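Local coordinates for protein glycosaminoglycan xylosylkinase (Hydra vulgaris, PDB 5XOM) that probably phosphorylates a xylose of the proteoglycan linker in the secretory pathway, at residues Q84-Y89 / V167-L172. Residues are numbered along the deposited sequence; the frame is centred on the assembly and turned at random.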
loop_
_atom_site.group_PDB
_atom_site.type_symbol
_atom_site.label_atom_id
_atom_site.label_comp_id
_atom_site.label_asym_id
_atom_site.label_seq_id
_atom_site.Cartn_x
_atom_site.Cartn_y
_atom_site.Cartn_z
ATOM N N GLN A 84 -26.152 15.879 -1.966
ATOM C CA GLN A 84 -27.221 15.798 -2.956
ATOM C C GLN A 84 -27.708 14.360 -3.018
ATOM O O GLN A 84 -26.961 13.428 -2.714
ATOM C CB GLN A 84 -26.767 16.227 -4.363
ATOM C CG GLN A 84 -25.981 17.524 -4.446
ATOM C CD GLN A 84 -26.839 18.745 -4.189
ATOM O OE1 GLN A 84 -28.070 18.669 -4.201
ATOM N NE2 GLN A 84 -26.192 19.877 -3.936
ATOM N N ALA A 85 -28.964 14.186 -3.432
ATOM C CA ALA A 85 -29.530 12.858 -3.617
ATOM C C ALA A 85 -30.546 12.894 -4.750
ATOM O O ALA A 85 -31.359 13.817 -4.827
ATOM C CB ALA A 85 -30.196 12.344 -2.331
ATOM N N THR A 86 -30.488 11.895 -5.631
ATOM C CA THR A 86 -31.437 11.800 -6.733
ATOM C C THR A 86 -31.633 10.343 -7.132
ATOM O O THR A 86 -31.095 9.423 -6.510
ATOM C CB THR A 86 -30.984 12.636 -7.934
ATOM O OG1 THR A 86 -32.005 12.604 -8.941
ATOM C CG2 THR A 86 -29.691 12.098 -8.506
ATOM N N THR A 87 -32.431 10.147 -8.180
ATOM C CA THR A 87 -32.735 8.830 -8.714
ATOM C C THR A 87 -33.111 8.999 -10.182
ATOM O O THR A 87 -33.460 10.097 -10.623
ATOM C CB THR A 87 -33.870 8.163 -7.929
ATOM O OG1 THR A 87 -33.909 6.768 -8.237
ATOM C CG2 THR A 87 -35.219 8.798 -8.283
ATOM N N GLY A 88 -33.029 7.906 -10.948
ATOM C CA GLY A 88 -33.134 7.972 -12.389
ATOM C C GLY A 88 -34.277 7.146 -12.965
ATOM O O GLY A 88 -34.844 6.264 -12.310
ATOM N N TYR A 89 -34.589 7.435 -14.231
ATOM C CA TYR A 89 -35.609 6.699 -14.969
ATOM C C TYR A 89 -35.046 5.459 -15.642
ATOM O O TYR A 89 -35.803 4.535 -15.962
ATOM C CB TYR A 89 -36.256 7.591 -16.036
ATOM C CG TYR A 89 -37.179 8.670 -15.507
ATOM C CD1 TYR A 89 -38.526 8.411 -15.279
ATOM C CD2 TYR A 89 -36.710 9.956 -15.262
ATOM C CE1 TYR A 89 -39.379 9.398 -14.807
ATOM C CE2 TYR A 89 -37.553 10.950 -14.790
ATOM C CZ TYR A 89 -38.886 10.667 -14.564
ATOM O OH TYR A 89 -39.725 11.656 -14.093
ATOM N N VAL A 167 -31.912 17.349 0.869
ATOM C CA VAL A 167 -31.056 17.603 -0.287
ATOM C C VAL A 167 -31.528 16.782 -1.477
ATOM O O VAL A 167 -30.822 16.678 -2.485
ATOM C CB VAL A 167 -29.573 17.296 0.007
ATOM C CG1 VAL A 167 -29.038 18.178 1.130
ATOM C CG2 VAL A 167 -29.379 15.815 0.325
ATOM N N ALA A 168 -32.723 16.208 -1.379
ATOM C CA ALA A 168 -33.206 15.318 -2.424
ATOM C C ALA A 168 -33.751 16.127 -3.589
ATOM O O ALA A 168 -34.534 17.062 -3.395
ATOM C CB ALA A 168 -34.297 14.394 -1.882
ATOM N N ALA A 169 -33.364 15.751 -4.801
ATOM C CA ALA A 169 -33.990 16.345 -5.968
ATOM C C ALA A 169 -35.450 15.920 -6.054
ATOM O O ALA A 169 -35.846 14.871 -5.535
ATOM C CB ALA A 169 -33.255 15.943 -7.246
ATOM N N LYS A 170 -36.256 16.749 -6.729
ATOM C CA LYS A 170 -37.671 16.431 -6.855
ATOM C C LYS A 170 -37.920 15.048 -7.428
ATOM O O LYS A 170 -38.865 14.367 -7.017
ATOM C CB LYS A 170 -38.405 17.409 -7.758
ATOM C CG LYS A 170 -39.696 17.824 -7.172
ATOM C CD LYS A 170 -40.554 18.095 -8.363
ATOM C CE LYS A 170 -41.894 18.591 -7.919
ATOM N NZ LYS A 170 -42.640 18.785 -9.152
ATOM N N LYS A 171 -37.095 14.619 -8.381
ATOM C CA LYS A 171 -37.307 13.322 -9.006
ATOM C C LYS A 171 -37.350 12.214 -7.968
ATOM O O LYS A 171 -38.145 11.272 -8.083
ATOM C CB LYS A 171 -36.211 13.041 -10.031
ATOM C CG LYS A 171 -36.699 12.481 -11.351
ATOM C CD LYS A 171 -35.510 12.130 -12.229
ATOM C CE LYS A 171 -34.495 13.261 -12.289
ATOM N NZ LYS A 171 -33.328 12.894 -13.142
ATOM N N LEU A 172 -36.516 12.317 -6.938
ATOM C CA LEU A 172 -36.479 11.328 -5.874
ATOM C C LEU A 172 -37.489 11.642 -4.775
ATOM O O LEU A 172 -38.214 10.746 -4.327
ATOM C CB LEU A 172 -35.063 11.245 -5.294
ATOM C CG LEU A 172 -34.878 10.516 -3.963
ATOM C CD1 LEU A 172 -35.155 9.033 -4.126
ATOM C CD2 LEU A 172 -33.470 10.729 -3.422
HETATM O O HOH W 1 -30.066 17.349 -5.396
#
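Ala85 N-H reaches Val167 O at 3.2 Å, and Ala85 O takes the N-H of Ala169 at 2.8 Å. The first bond is bent, 141° at the hydrogen, its donor standing well above the carbonyl plane; the second is nearly straight at 171° and comes from Ala169 at the N-cap position, right before the short helix. Between them Ala168 CA adds a CA-H...O contact to Ala85 O. A water donates to both Gln84 OE1 and Val167 O, giving that carbonyl a second donor. This single parallel bridge, Ala85 with Ala168, lies along the edge strand 82-86 of the antiparallel sheet in what is probably the N-terminal lobe of the kinase-like fold; the strand's other edge pairs with strand 96-100. Leu172 comes up from the helix: its CB lies 3.9 Å from Thr87 CG2, CD1 approaches Thr87 CB, and CD2 packs against Ala85 CB at 3.8 Å, where Val164 of helix 160-164 also touches both residues. Thr87 OG1, anti to the backbone N, bonds instead to Lys95 O, which fixes CG2 against the helix. Lys171 reaches toward Thr87 and Tyr89: CB and CG pass Thr87 O, CD lies 3.3 Å from Thr87 O, CG and CD slant past CE2 of the poorly ordered Tyr89 ring, with CD 3.5 Å from that atom, and CE lies 3.7 Å from Thr87 O after a bend at chi3 (-48°), with NZ 3.8 Å from the same oxygen. Shortening Lys171 to an alanine is likely to strip the aliphatic cover from Thr87 O and leave the Tyr89 ring without its CD and CG contacts.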